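Local coordinates for secretin XcpQ (PDB 4E9J), which forms the outer-membrane channel of the type II secretion system, through which folded exoproteins leave the cell, represented here by its periplasmic N0, N1 and N2 domains, at residues Phe73-Thr83 against Asp89-Ala97; Val188-Met199 against Gln211-Leu221. One frame throughout, in Å; residues are numbered along the deposited sequence.

Contact 1: Phe73-Thr83 against Asp89-Ala97; sequences FLSVMSTHGFT and DQARIVPNA
T83 and V94 pair at the open end of a beta hairpin in the N0 domain, while I93 packs against helix 66-79, which leads into it. The pair is antiparallel and hydrogen-bonded: V94 N gives to T83 O at 2.8 Å, and T83 N returns a bond to V94 O. Two residues on, past the non-hydrogen-bonded pair F82 and P95, the flanking loop residues are joined as well, N96 N reaching G81 O at 2.8 Å in an almost straight bond (176°). G81, at positive phi, closes helix 66-79 as the C' residue of a Schellman motif, with F82 N bonded to M77 O, so the turn off the helix delivers the chain directly into the pairing.

I93 fills the angle between helix and strand. Its CD1 meets the edge of the F73 ring, 3.8 Å from CZ. Its CG2 lies 3.7 Å from M77 SD and also touches F82 CB. F73 gets there with CG anti to the backbone N (chi1 162°), while M77 CG lies over the rim of one face of its ring. The F82 ring turns its edge to P95, CD1 3.7 Å from CA.

I35 of helix 31-42 also packs on I93, and strand 46-48 runs parallel to strand 91-95 on the side away from strand 82-86.

Contact 2: Val188-Met199 against Gln211-Leu221; sequences VMDAAEVLNNAM and QVIADARTNRL
V188, at the start of helix 188-201, packs against A216 and N219 in the turn that joins strands 211-215 and 220-224, and the rest of the helix runs back along the first of these strands. This is helix-on-sheet packing in the N2 domain, an alpha/beta unit with helices 188-201 and 227-240 against a three-stranded antiparallel sheet. The axes of helix 188-199 and strand 211-215 are 8.4 Å apart at 170°, nearly antiparallel.

The close spacing is consistent with the small residues at the interface: A192 CB faces A214 CB and V212 CG1, each at 4.2 Å, and M189 bends its chain at chi2 and chi3 to bring SD to A214 CB. Further along, V212 points its CG2 at L195 CB (3.8 Å), the two side chains crossing at about a right angle, and M199 CE closes over the same methyl. L221, on the neighbouring strand, meets L195 CD1 with its own CD1 at 3.8 Å, and its CD2 touches V188 CG2 and, more loosely, A192 CB. L233, L236 and L240 of helix 227-240 also pack on L195.

At the edge of the packing N196 is bridged to the V212 backbone by two waters: one links OD1 to V212 N, the other ND2 to V212 O, so both ends of the amide serve the strand's edge.

The turn itself is shaped by a G1 beta bulge, N219 and R220 both facing D215, whose OD2 takes a 2.8 Å salt bridge from R220 NE. N219 ND2 is bonded to the carbonyls of L183 and G186, which should hold the amide with OD1 turned to V188 N, a 3.0 Å bond with the donor tilted 22° from the carbonyl plane.

In the fold
From the N terminus, the chain first builds N0, where contact 1 spans the turn between strands 82-86 and 91-95 and ties that hairpin to helix 66-79. It then passes through a disordered gap and N1 before reaching N2, where contact 2 closes the loop between helix 188-201 and strand 211-215 and takes in the next turn as well. The two are in series, neither nested nor crossed. The centres of contacts 1 and 2 are about 37 Å apart, on opposite sides of the chain's centre. The nearest atoms of contacts 1 and 2 are about 18 Å apart. Each reaches the second subunit: T83 packs on T83 of the second subunit and V94 on its V85, and R220 bonds to its Y178.

Contact 1: Phe73-Thr83 against Asp89-Ala97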
ATOM      1  N   PHE A  73     -12.847   5.561  12.700  1.00 22.76           N
ATOM      2  CA  PHE A  73     -12.522   4.841  13.946  1.00 22.84           C
ATOM      3  C   PHE A  73     -11.391   3.836  13.723  1.00 29.04           C
ATOM      4  O   PHE A  73     -10.436   3.821  14.487  1.00 28.07           O
ATOM      5  CB  PHE A  73     -13.772   4.125  14.488  1.00 24.19           C
ATOM      6  CG  PHE A  73     -13.526   3.023  15.491  1.00 24.73           C
ATOM      7  CD1 PHE A  73     -13.071   3.314  16.770  1.00 27.12           C
ATOM      8  CD2 PHE A  73     -13.844   1.710  15.191  1.00 29.02           C
ATOM      9  CE1 PHE A  73     -12.932   2.304  17.731  1.00 27.62           C
ATOM     10  CE2 PHE A  73     -13.677   0.697  16.144  1.00 32.28           C
ATOM     11  CZ  PHE A  73     -13.200   1.000  17.402  1.00 29.29           C
ATOM     12  N   LEU A  74     -11.480   3.023  12.650  1.00 30.93           N
ATOM     13  CA  LEU A  74     -10.435   2.021  12.346  1.00 30.31           C
ATOM     14  C   LEU A  74      -9.092   2.669  12.040  1.00 32.16           C
ATOM     15  O   LEU A  74      -8.061   2.152  12.459  1.00 32.74           O
ATOM     16  CB  LEU A  74     -10.871   1.126  11.189  1.00 30.99           C
ATOM     17  CG  LEU A  74     -12.103   0.248  11.419  1.00 35.35           C
ATOM     18  CD1 LEU A  74     -12.388  -0.600  10.185  1.00 37.83           C
ATOM     19  CD2 LEU A  74     -11.956  -0.601  12.642  1.00 37.23           C
ATOM     20  N   SER A  75      -9.106   3.815  11.338  1.00 26.63           N
ATOM     21  CA  SER A  75      -7.913   4.575  11.011  1.00 26.72           C
ATOM     22  C   SER A  75      -7.275   5.123  12.271  1.00 31.72           C
ATOM     23  O   SER A  75      -6.054   5.103  12.383  1.00 31.37           O
ATOM     24  CB  SER A  75      -8.226   5.723  10.053  1.00 30.38           C
ATOM     25  OG  SER A  75      -8.145   5.285   8.707  1.00 40.89           O
ATOM     26  N   VAL A  76      -8.086   5.615  13.227  1.00 29.34           N
ATOM     27  CA  VAL A  76      -7.556   6.130  14.496  1.00 28.62           C
ATOM     28  C   VAL A  76      -6.946   4.984  15.310  1.00 30.30           C
ATOM     29  O   VAL A  76      -5.853   5.126  15.841  1.00 30.54           O
ATOM     30  CB  VAL A  76      -8.630   6.943  15.277  1.00 33.29           C
ATOM     31  CG1 VAL A  76      -8.196   7.229  16.716  1.00 32.67           C
ATOM     32  CG2 VAL A  76      -8.924   8.254  14.548  1.00 33.40           C
ATOM     33  N   MET A  77      -7.612   3.843  15.370  1.00 27.09           N
ATOM     34  CA  MET A  77      -7.095   2.692  16.121  1.00 27.81           C
ATOM     35  C   MET A  77      -5.756   2.248  15.514  1.00 37.39           C
ATOM     36  O   MET A  77      -4.760   2.153  16.227  1.00 37.95           O
ATOM     37  CB  MET A  77      -8.091   1.520  16.055  1.00 29.68           C
ATOM     38  CG  MET A  77      -9.341   1.628  16.959  1.00 31.76           C
ATOM     39  SD  MET A  77      -9.124   2.163  18.684  1.00 35.70           S
ATOM     40  CE  MET A  77      -9.481   3.826  18.528  1.00 32.82           C
ATOM     41  N   SER A  78      -5.733   2.016  14.192  1.00 34.90           N
ATOM     42  CA  SER A  78      -4.521   1.655  13.465  1.00 34.73           C
ATOM     43  C   SER A  78      -3.414   2.694  13.629  1.00 38.38           C
ATOM     44  O   SER A  78      -2.270   2.296  13.844  1.00 37.78           O
ATOM     45  CB  SER A  78      -4.816   1.422  11.985  1.00 39.79           C
ATOM     46  OG  SER A  78      -3.628   1.193  11.249  1.00 57.70           O
ATOM     47  N   THR A  79      -3.747   4.009  13.638  1.00 34.20           N
ATOM     48  CA  THR A  79      -2.734   5.060  13.840  1.00 34.27           C
ATOM     49  C   THR A  79      -1.976   4.875  15.156  1.00 39.32           C
ATOM     50  O   THR A  79      -0.775   5.088  15.179  1.00 39.14           O
ATOM     51  CB  THR A  79      -3.354   6.479  13.778  1.00 39.97           C
ATOM     52  OG1 THR A  79      -3.793   6.752  12.435  1.00 39.54           O
ATOM     53  CG2 THR A  79      -2.371   7.609  14.233  1.00 33.75           C
ATOM     54  N   HIS A  80      -2.666   4.458  16.227  1.00 37.62           N
ATOM     55  CA  HIS A  80      -2.075   4.321  17.553  1.00 36.93           C
ATOM     56  C   HIS A  80      -1.699   2.880  17.928  1.00 41.51           C
ATOM     57  O   HIS A  80      -1.360   2.625  19.073  1.00 40.25           O
ATOM     58  CB  HIS A  80      -3.017   4.976  18.582  1.00 36.88           C
ATOM     59  CG  HIS A  80      -3.217   6.427  18.308  1.00 39.49           C
ATOM     60  ND1 HIS A  80      -2.381   7.327  18.934  1.00 41.76           N
ATOM     61  CD2 HIS A  80      -3.957   7.110  17.413  1.00 41.06           C
ATOM     62  CE1 HIS A  80      -2.648   8.510  18.436  1.00 41.16           C
ATOM     63  NE2 HIS A  80      -3.566   8.450  17.525  1.00 41.22           N
ATOM     64  N   GLY A  81      -1.693   1.980  16.956  1.00 39.44           N
ATOM     65  CA  GLY A  81      -1.270   0.599  17.155  1.00 38.18           C
ATOM     66  C   GLY A  81      -2.258  -0.317  17.821  1.00 39.79           C
ATOM     67  O   GLY A  81      -1.840  -1.246  18.512  1.00 38.25           O
ATOM     68  N   PHE A  82      -3.565  -0.113  17.574  1.00 34.94           N
ATOM     69  CA  PHE A  82      -4.621  -0.959  18.116  1.00 33.44           C
ATOM     70  C   PHE A  82      -5.424  -1.616  17.002  1.00 35.20           C
ATOM     71  O   PHE A  82      -5.465  -1.094  15.890  1.00 36.74           O
ATOM     72  CB  PHE A  82      -5.546  -0.146  19.045  1.00 34.96           C
ATOM     73  CG  PHE A  82      -4.774   0.575  20.127  1.00 36.46           C
ATOM     74  CD1 PHE A  82      -4.077  -0.132  21.089  1.00 40.05           C
ATOM     75  CD2 PHE A  82      -4.660   1.958  20.119  1.00 38.30           C
ATOM     76  CE1 PHE A  82      -3.286   0.526  22.032  1.00 40.56           C
ATOM     77  CE2 PHE A  82      -3.880   2.617  21.067  1.00 41.43           C
ATOM     78  CZ  PHE A  82      -3.192   1.896  22.017  1.00 40.14           C
ATOM     79  N   THR A  83      -6.136  -2.700  17.330  1.00 28.27           N
ATOM     80  CA  THR A  83      -7.014  -3.416  16.424  1.00 29.18           C
ATOM     81  C   THR A  83      -8.222  -3.976  17.181  1.00 34.70           C
ATOM     82  O   THR A  83      -8.130  -4.191  18.392  1.00 35.89           O
ATOM     83  CB  THR A  83      -6.198  -4.514  15.680  1.00 40.60           C
ATOM     84  OG1 THR A  83      -7.010  -5.124  14.688  1.00 44.37           O
ATOM     85  CG2 THR A  83      -5.650  -5.561  16.599  1.00 41.58           C
ATOM     86  N   ASP A  89     -17.200 -13.704  23.367  1.00 58.97           N
ATOM     87  CA  ASP A  89     -18.535 -13.233  22.956  1.00 57.64           C
ATOM     88  C   ASP A  89     -18.684 -11.683  22.859  1.00 60.29           C
ATOM     89  O   ASP A  89     -19.812 -11.184  22.934  1.00 61.33           O
ATOM     90  CB  ASP A  89     -19.625 -13.840  23.861  1.00 59.01           C
ATOM     91  N   GLN A  90     -17.570 -10.929  22.654  1.00 53.27           N
ATOM     92  CA  GLN A  90     -17.619  -9.452  22.553  1.00 50.95           C
ATOM     93  C   GLN A  90     -16.459  -8.857  21.752  1.00 48.85           C
ATOM     94  O   GLN A  90     -15.406  -9.479  21.626  1.00 48.55           O
ATOM     95  CB  GLN A  90     -17.624  -8.824  23.956  1.00 52.56           C
ATOM     96  N   ALA A  91     -16.646  -7.632  21.241  1.00 40.85           N
ATOM     97  CA  ALA A  91     -15.619  -6.916  20.479  1.00 38.58           C
ATOM     98  C   ALA A  91     -14.593  -6.316  21.445  1.00 41.11           C
ATOM     99  O   ALA A  91     -14.955  -5.620  22.391  1.00 39.76           O
ATOM    100  CB  ALA A  91     -16.249  -5.819  19.650  1.00 39.10           C
ATOM    101  N   ARG A  92     -13.316  -6.585  21.200  1.00 36.72           N
ATOM    102  CA  ARG A  92     -12.236  -6.108  22.044  1.00 35.27           C
ATOM    103  C   ARG A  92     -11.219  -5.347  21.227  1.00 36.50           C
ATOM    104  O   ARG A  92     -10.788  -5.805  20.172  1.00 34.66           O
ATOM    105  CB  ARG A  92     -11.573  -7.280  22.767  1.00 37.06           C
ATOM    106  CG  ARG A  92     -10.773  -6.878  23.998  1.00 40.04           C
ATOM    107  CD  ARG A  92     -10.181  -8.097  24.699  1.00 47.14           C
ATOM    108  NE  ARG A  92     -10.291  -7.983  26.162  1.00 67.18           N
ATOM    109  CZ  ARG A  92      -9.286  -7.818  27.022  1.00 87.93           C
ATOM    110  NH1 ARG A  92      -8.029  -7.764  26.592  1.00 80.09           N
ATOM    111  NH2 ARG A  92      -9.529  -7.725  28.323  1.00 79.12           N
ATOM    112  N   ILE A  93     -10.833  -4.190  21.737  1.00 32.46           N
ATOM    113  CA  ILE A  93      -9.814  -3.306  21.170  1.00 32.11           C
ATOM    114  C   ILE A  93      -8.543  -3.710  21.916  1.00 36.24           C
ATOM    115  O   ILE A  93      -8.529  -3.720  23.156  1.00 34.29           O
ATOM    116  CB  ILE A  93     -10.192  -1.814  21.335  1.00 34.56           C
ATOM    117  CG1 ILE A  93     -11.568  -1.527  20.613  1.00 35.10           C
ATOM    118  CG2 ILE A  93      -9.091  -0.885  20.807  1.00 33.86           C
ATOM    119  CD1 ILE A  93     -12.079  -0.138  20.816  1.00 40.04           C
ATOM    120  N   VAL A  94      -7.490  -4.090  21.159  1.00 33.90           N
ATOM    121  CA  VAL A  94      -6.245  -4.633  21.707  1.00 33.70           C
ATOM    122  C   VAL A  94      -4.989  -4.045  21.048  1.00 39.44           C
ATOM    123  O   VAL A  94      -5.022  -3.746  19.858  1.00 36.35           O
ATOM    124  CB  VAL A  94      -6.222  -6.174  21.552  1.00 37.01           C
ATOM    125  CG1 VAL A  94      -7.127  -6.845  22.560  1.00 35.80           C
ATOM    126  CG2 VAL A  94      -6.588  -6.612  20.130  1.00 37.07           C
ATOM    127  N   PRO A  95      -3.832  -3.974  21.750  1.00 39.60           N
ATOM    128  CA  PRO A  95      -2.606  -3.521  21.066  1.00 39.38           C
ATOM    129  C   PRO A  95      -2.177  -4.515  19.989  1.00 43.07           C
ATOM    130  O   PRO A  95      -2.329  -5.730  20.159  1.00 39.34           O
ATOM    131  CB  PRO A  95      -1.578  -3.365  22.196  1.00 41.52           C
ATOM    132  CG  PRO A  95      -2.317  -3.589  23.460  1.00 46.70           C
ATOM    133  CD  PRO A  95      -3.556  -4.345  23.150  1.00 42.09           C
ATOM    134  N   ASN A  96      -1.769  -3.977  18.838  1.00 43.23           N
ATOM    135  CA  ASN A  96      -1.327  -4.768  17.705  1.00 45.81           C
ATOM    136  C   ASN A  96       0.177  -5.008  17.856  1.00 53.83           C
ATOM    137  O   ASN A  96       0.859  -4.240  18.533  1.00 54.47           O
ATOM    138  CB  ASN A  96      -1.624  -4.038  16.383  1.00 50.03           C
ATOM    139  CG  ASN A  96      -1.785  -4.979  15.208  1.00 83.96           C
ATOM    140  OD1 ASN A  96      -1.116  -6.015  15.116  1.00 77.51           O
ATOM    141  ND2 ASN A  96      -2.655  -4.630  14.263  1.00 80.07           N
ATOM    142  N   ALA A  97       0.684  -6.067  17.225  1.00 52.49           N
ATOM    143  CA  ALA A  97       2.108  -6.408  17.266  1.00 86.05           C
ATOM    144  C   ALA A  97       2.884  -5.452  16.364  1.00 96.40           C
ATOM    145  O   ALA A  97       4.058  -5.674  16.092  1.00 53.79           O
ATOM    146  CB  ALA A  97       2.313  -7.842  16.803  1.00 86.92           C
TER

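Contact 2: Val188-Met199 against Gln211-Leu221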
ATOM      1  N   VAL A 188      18.516  12.847  -4.206  1.00 26.83           N
ATOM      2  CA  VAL A 188      17.118  13.221  -4.502  1.00 27.66           C
ATOM      3  C   VAL A 188      16.716  14.699  -4.408  1.00 31.90           C
ATOM      4  O   VAL A 188      16.056  15.206  -5.299  1.00 30.54           O
ATOM      5  CB  VAL A 188      16.149  12.303  -3.686  1.00 30.90           C
ATOM      6  CG1 VAL A 188      16.365  12.436  -2.169  1.00 31.65           C
ATOM      7  CG2 VAL A 188      14.711  12.563  -4.050  1.00 30.55           C
ATOM      8  N   MET A 189      17.108  15.377  -3.345  1.00 29.61           N
ATOM      9  CA  MET A 189      16.750  16.769  -3.067  1.00 27.64           C
ATOM     10  C   MET A 189      17.488  17.717  -3.987  1.00 30.97           C
ATOM     11  O   MET A 189      16.923  18.742  -4.371  1.00 28.32           O
ATOM     12  CB  MET A 189      17.002  17.132  -1.597  1.00 29.40           C
ATOM     13  CG  MET A 189      16.319  16.214  -0.590  1.00 30.97           C
ATOM     14  SD  MET A 189      14.565  15.858  -0.933  1.00 33.97           S
ATOM     15  CE  MET A 189      13.856  17.442  -0.595  1.00 31.01           C
ATOM     16  N   ASP A 190      18.707  17.370  -4.401  1.00 29.23           N
ATOM     17  CA  ASP A 190      19.437  18.215  -5.338  1.00 30.28           C
ATOM     18  C   ASP A 190      18.778  18.134  -6.697  1.00 32.64           C
ATOM     19  O   ASP A 190      18.585  19.160  -7.336  1.00 28.61           O
ATOM     20  CB  ASP A 190      20.896  17.766  -5.497  1.00 32.52           C
ATOM     21  CG  ASP A 190      21.784  18.072  -4.328  1.00 43.59           C
ATOM     22  OD1 ASP A 190      21.398  18.920  -3.498  1.00 45.94           O
ATOM     23  OD2 ASP A 190      22.852  17.445  -4.229  1.00 46.94           O
ATOM     24  N   ALA A 191      18.470  16.902  -7.153  1.00 30.65           N
ATOM     25  CA  ALA A 191      17.851  16.718  -8.467  1.00 31.18           C
ATOM     26  C   ALA A 191      16.528  17.470  -8.548  1.00 32.36           C
ATOM     27  O   ALA A 191      16.286  18.162  -9.528  1.00 31.32           O
ATOM     28  CB  ALA A 191      17.621  15.235  -8.731  1.00 32.23           C
ATOM     29  N   ALA A 192      15.687  17.364  -7.500  1.00 28.85           N
ATOM     30  CA  ALA A 192      14.387  18.056  -7.497  1.00 28.83           C
ATOM     31  C   ALA A 192      14.552  19.574  -7.601  1.00 32.48           C
ATOM     32  O   ALA A 192      13.908  20.192  -8.433  1.00 31.56           O
ATOM     33  CB  ALA A 192      13.591  17.687  -6.246  1.00 29.54           C
ATOM     34  N   GLU A 193      15.485  20.148  -6.826  1.00 29.49           N
ATOM     35  CA  GLU A 193      15.773  21.591  -6.845  1.00 29.78           C
ATOM     36  C   GLU A 193      16.269  22.064  -8.214  1.00 34.72           C
ATOM     37  O   GLU A 193      15.808  23.077  -8.704  1.00 34.81           O
ATOM     38  CB  GLU A 193      16.793  21.938  -5.729  1.00 31.41           C
ATOM     39  CG  GLU A 193      16.838  23.411  -5.349  1.00 43.60           C
ATOM     40  CD  GLU A 193      17.840  23.694  -4.246  1.00 77.08           C
ATOM     41  OE1 GLU A 193      19.060  23.601  -4.517  1.00 81.13           O
ATOM     42  OE2 GLU A 193      17.408  23.969  -3.104  1.00 73.15           O
ATOM     43  N   VAL A 194      17.178  21.323  -8.849  1.00 34.45           N
ATOM     44  CA  VAL A 194      17.672  21.684 -10.194  1.00 34.41           C
ATOM     45  C   VAL A 194      16.534  21.665 -11.222  1.00 34.44           C
ATOM     46  O   VAL A 194      16.436  22.558 -12.063  1.00 33.97           O
ATOM     47  CB  VAL A 194      18.821  20.729 -10.610  1.00 39.16           C
ATOM     48  CG1 VAL A 194      19.092  20.797 -12.111  1.00 39.62           C
ATOM     49  CG2 VAL A 194      20.085  21.060  -9.849  1.00 38.90           C
ATOM     50  N   LEU A 195      15.706  20.623 -11.183  1.00 29.96           N
ATOM     51  CA  LEU A 195      14.595  20.495 -12.114  1.00 29.43           C
ATOM     52  C   LEU A 195      13.555  21.574 -11.918  1.00 33.32           C
ATOM     53  O   LEU A 195      13.131  22.167 -12.904  1.00 34.67           O
ATOM     54  CB  LEU A 195      13.967  19.098 -12.014  1.00 29.22           C
ATOM     55  CG  LEU A 195      14.883  17.987 -12.506  1.00 31.88           C
ATOM     56  CD1 LEU A 195      14.342  16.627 -12.105  1.00 31.94           C
ATOM     57  CD2 LEU A 195      15.149  18.100 -14.002  1.00 30.97           C
ATOM     58  N   ASN A 196      13.213  21.893 -10.660  1.00 28.53           N
ATOM     59  CA  ASN A 196      12.271  22.966 -10.353  1.00 29.90           C
ATOM     60  C   ASN A 196      12.822  24.324 -10.756  1.00 37.13           C
ATOM     61  O   ASN A 196      12.095  25.115 -11.338  1.00 36.56           O
ATOM     62  CB  ASN A 196      11.942  22.982  -8.863  1.00 27.58           C
ATOM     63  CG  ASN A 196      11.041  21.853  -8.473  1.00 46.46           C
ATOM     64  OD1 ASN A 196      10.204  21.406  -9.261  1.00 43.92           O
ATOM     65  ND2 ASN A 196      11.114  21.434  -7.214  1.00 38.44           N
ATOM     66  N   ASN A 197      14.105  24.591 -10.439  1.00 36.69           N
ATOM     67  CA  ASN A 197      14.762  25.851 -10.825  1.00 37.41           C
ATOM     68  C   ASN A 197      14.752  26.009 -12.337  1.00 42.40           C
ATOM     69  O   ASN A 197      14.281  27.033 -12.818  1.00 43.73           O
ATOM     70  CB  ASN A 197      16.202  25.928 -10.275  1.00 35.35           C
ATOM     71  CG  ASN A 197      16.275  26.291  -8.823  1.00 59.40           C
ATOM     72  OD1 ASN A 197      15.269  26.595  -8.174  1.00 50.72           O
ATOM     73  ND2 ASN A 197      17.481  26.289  -8.285  1.00 60.07           N
ATOM     74  N   ALA A 198      15.189  24.987 -13.088  1.00 40.18           N
ATOM     75  CA  ALA A 198      15.170  25.045 -14.561  1.00 41.91           C
ATOM     76  C   ALA A 198      13.766  25.307 -15.140  1.00 47.14           C
ATOM     77  O   ALA A 198      13.646  26.077 -16.098  1.00 46.71           O
ATOM     78  CB  ALA A 198      15.750  23.776 -15.152  1.00 42.83           C
ATOM     79  N   MET A 199      12.714  24.691 -14.562  1.00 42.69           N
ATOM     80  CA  MET A 199      11.346  24.931 -15.028  1.00 43.72           C
ATOM     81  C   MET A 199      10.886  26.351 -14.691  1.00 48.51           C
ATOM     82  O   MET A 199      10.295  26.996 -15.553  1.00 49.03           O
ATOM     83  CB  MET A 199      10.353  23.903 -14.479  1.00 46.19           C
ATOM     84  CG  MET A 199      10.479  22.560 -15.154  1.00 49.69           C
ATOM     85  SD  MET A 199       9.162  21.439 -14.698  1.00 53.60           S
ATOM     86  CE  MET A 199       9.528  21.207 -12.937  1.00 49.87           C
ATOM     87  N   GLN A 211       5.836  18.617 -13.421  1.00 30.26           N
ATOM     88  CA  GLN A 211       6.068  18.881 -11.989  1.00 29.63           C
ATOM     89  C   GLN A 211       6.841  17.694 -11.403  1.00 32.33           C
ATOM     90  O   GLN A 211       6.741  16.605 -11.967  1.00 29.85           O
ATOM     91  CB  GLN A 211       4.703  19.090 -11.309  1.00 30.51           C
ATOM     92  CG  GLN A 211       4.690  19.049  -9.774  1.00 41.48           C
ATOM     93  CD  GLN A 211       3.302  19.230  -9.201  1.00 59.17           C
ATOM     94  OE1 GLN A 211       2.354  19.612  -9.887  1.00 55.34           O
ATOM     95  NE2 GLN A 211       3.150  18.974  -7.917  1.00 57.35           N
ATOM     96  N   VAL A 212       7.641  17.922 -10.329  1.00 29.28           N
ATOM     97  CA  VAL A 212       8.483  16.904  -9.658  1.00 28.99           C
ATOM     98  C   VAL A 212       8.012  16.743  -8.245  1.00 29.81           C
ATOM     99  O   VAL A 212       7.786  17.761  -7.609  1.00 30.82           O
ATOM    100  CB  VAL A 212       9.989  17.337  -9.568  1.00 35.30           C
ATOM    101  CG1 VAL A 212      10.855  16.204  -9.016  1.00 35.77           C
ATOM    102  CG2 VAL A 212      10.552  17.792 -10.887  1.00 36.49           C
ATOM    103  N   ILE A 213       7.960  15.501  -7.713  1.00 25.61           N
ATOM    104  CA  ILE A 213       7.732  15.206  -6.303  1.00 24.81           C
ATOM    105  C   ILE A 213       8.944  14.349  -5.890  1.00 29.20           C
ATOM    106  O   ILE A 213       9.178  13.278  -6.470  1.00 26.73           O
ATOM    107  CB  ILE A 213       6.402  14.471  -6.007  1.00 27.69           C
ATOM    108  CG1 ILE A 213       5.201  15.445  -6.227  1.00 29.63           C
ATOM    109  CG2 ILE A 213       6.400  13.894  -4.585  1.00 27.42           C
ATOM    110  CD1 ILE A 213       3.818  14.801  -6.211  1.00 32.39           C
ATOM    111  N   ALA A 214       9.680  14.833  -4.882  1.00 25.38           N
ATOM    112  CA  ALA A 214      10.820  14.123  -4.338  1.00 24.46           C
ATOM    113  C   ALA A 214      10.302  12.995  -3.423  1.00 27.62           C
ATOM    114  O   ALA A 214       9.351  13.212  -2.698  1.00 29.03           O
ATOM    115  CB  ALA A 214      11.672  15.104  -3.548  1.00 24.55           C
ATOM    116  N   ASP A 215      10.879  11.802  -3.471  1.00 26.29           N
ATOM    117  CA  ASP A 215      10.532  10.704  -2.558  1.00 25.74           C
ATOM    118  C   ASP A 215      11.837  10.230  -1.990  1.00 26.82           C
ATOM    119  O   ASP A 215      12.491   9.332  -2.525  1.00 22.44           O
ATOM    120  CB  ASP A 215       9.737   9.604  -3.267  1.00 27.23           C
ATOM    121  CG  ASP A 215       9.350   8.410  -2.412  1.00 42.14           C
ATOM    122  OD1 ASP A 215       9.565   8.462  -1.183  1.00 41.10           O
ATOM    123  OD2 ASP A 215       8.751   7.461  -2.960  1.00 46.93           O
ATOM    124  N   ALA A 216      12.236  10.889  -0.929  1.00 26.84           N
ATOM    125  CA  ALA A 216      13.508  10.641  -0.325  1.00 26.74           C
ATOM    126  C   ALA A 216      13.672   9.239   0.189  1.00 28.34           C
ATOM    127  O   ALA A 216      14.722   8.652  -0.068  1.00 26.02           O
ATOM    128  CB  ALA A 216      13.770  11.664   0.779  1.00 27.65           C
ATOM    129  N   ARG A 217      12.659   8.661   0.876  1.00 27.46           N
ATOM    130  CA  ARG A 217      12.802   7.319   1.458  1.00 28.57           C
ATOM    131  C   ARG A 217      13.467   6.330   0.539  1.00 32.87           C
ATOM    132  O   ARG A 217      14.235   5.508   1.011  1.00 33.22           O
ATOM    133  CB  ARG A 217      11.480   6.740   2.007  1.00 29.19           C
ATOM    134  N   THR A 218      13.185   6.392  -0.779  1.00 31.09           N
ATOM    135  CA  THR A 218      13.767   5.462  -1.756  1.00 30.49           C
ATOM    136  C   THR A 218      14.641   6.164  -2.793  1.00 33.14           C
ATOM    137  O   THR A 218      15.071   5.537  -3.764  1.00 32.84           O
ATOM    138  CB  THR A 218      12.655   4.620  -2.371  1.00 42.21           C
ATOM    139  OG1 THR A 218      11.671   5.498  -2.922  1.00 46.06           O
ATOM    140  CG2 THR A 218      12.004   3.687  -1.351  1.00 40.65           C
ATOM    141  N   ASN A 219      14.989   7.436  -2.543  1.00 25.75           N
ATOM    142  CA  ASN A 219      15.850   8.221  -3.405  1.00 23.44           C
ATOM    143  C   ASN A 219      15.351   8.201  -4.848  1.00 24.21           C
ATOM    144  O   ASN A 219      16.109   7.877  -5.779  1.00 22.47           O
ATOM    145  CB  ASN A 219      17.322   7.761  -3.310  1.00 20.05           C
ATOM    146  CG  ASN A 219      18.275   8.847  -3.766  1.00 27.32           C
ATOM    147  OD1 ASN A 219      18.173   9.969  -3.329  1.00 26.29           O
ATOM    148  ND2 ASN A 219      19.199   8.582  -4.668  1.00 23.20           N
ATOM    149  N   ARG A 220      14.075   8.532  -5.022  1.00 21.70           N
ATOM    150  CA  ARG A 220      13.451   8.543  -6.348  1.00 22.84           C
ATOM    151  C   ARG A 220      12.591   9.792  -6.592  1.00 28.84           C
ATOM    152  O   ARG A 220      12.103  10.427  -5.649  1.00 30.84           O
ATOM    153  CB  ARG A 220      12.633   7.265  -6.525  1.00 25.19           C
ATOM    154  CG  ARG A 220      11.363   7.248  -5.763  1.00 29.85           C
ATOM    155  CD  ARG A 220      10.618   5.935  -5.892  1.00 32.77           C
ATOM    156  NE  ARG A 220       9.297   6.065  -5.279  1.00 40.14           N
ATOM    157  CZ  ARG A 220       8.249   5.276  -5.505  1.00 45.38           C
ATOM    158  NH1 ARG A 220       7.087   5.527  -4.918  1.00 35.23           N
ATOM    159  NH2 ARG A 220       8.351   4.245  -6.336  1.00 38.69           N
ATOM    160  N   LEU A 221      12.399  10.128  -7.873  1.00 23.75           N
ATOM    161  CA  LEU A 221      11.593  11.255  -8.303  1.00 23.31           C
ATOM    162  C   LEU A 221      10.317  10.744  -8.907  1.00 25.79           C
ATOM    163  O   LEU A 221      10.335   9.774  -9.669  1.00 22.99           O
ATOM    164  CB  LEU A 221      12.314  12.053  -9.404  1.00 23.65           C
ATOM    165  CG  LEU A 221      13.663  12.636  -9.051  1.00 28.93           C
ATOM    166  CD1 LEU A 221      14.280  13.297 -10.267  1.00 29.19           C
ATOM    167  CD2 LEU A 221      13.551  13.606  -7.899  1.00 28.84           C
TER
HETATM  168  O   HOH W   1       7.819  20.783  -9.721  1.00 35.63           O
HETATM  169  O   HOH W   2       9.345  19.383  -5.969  1.00 38.41           O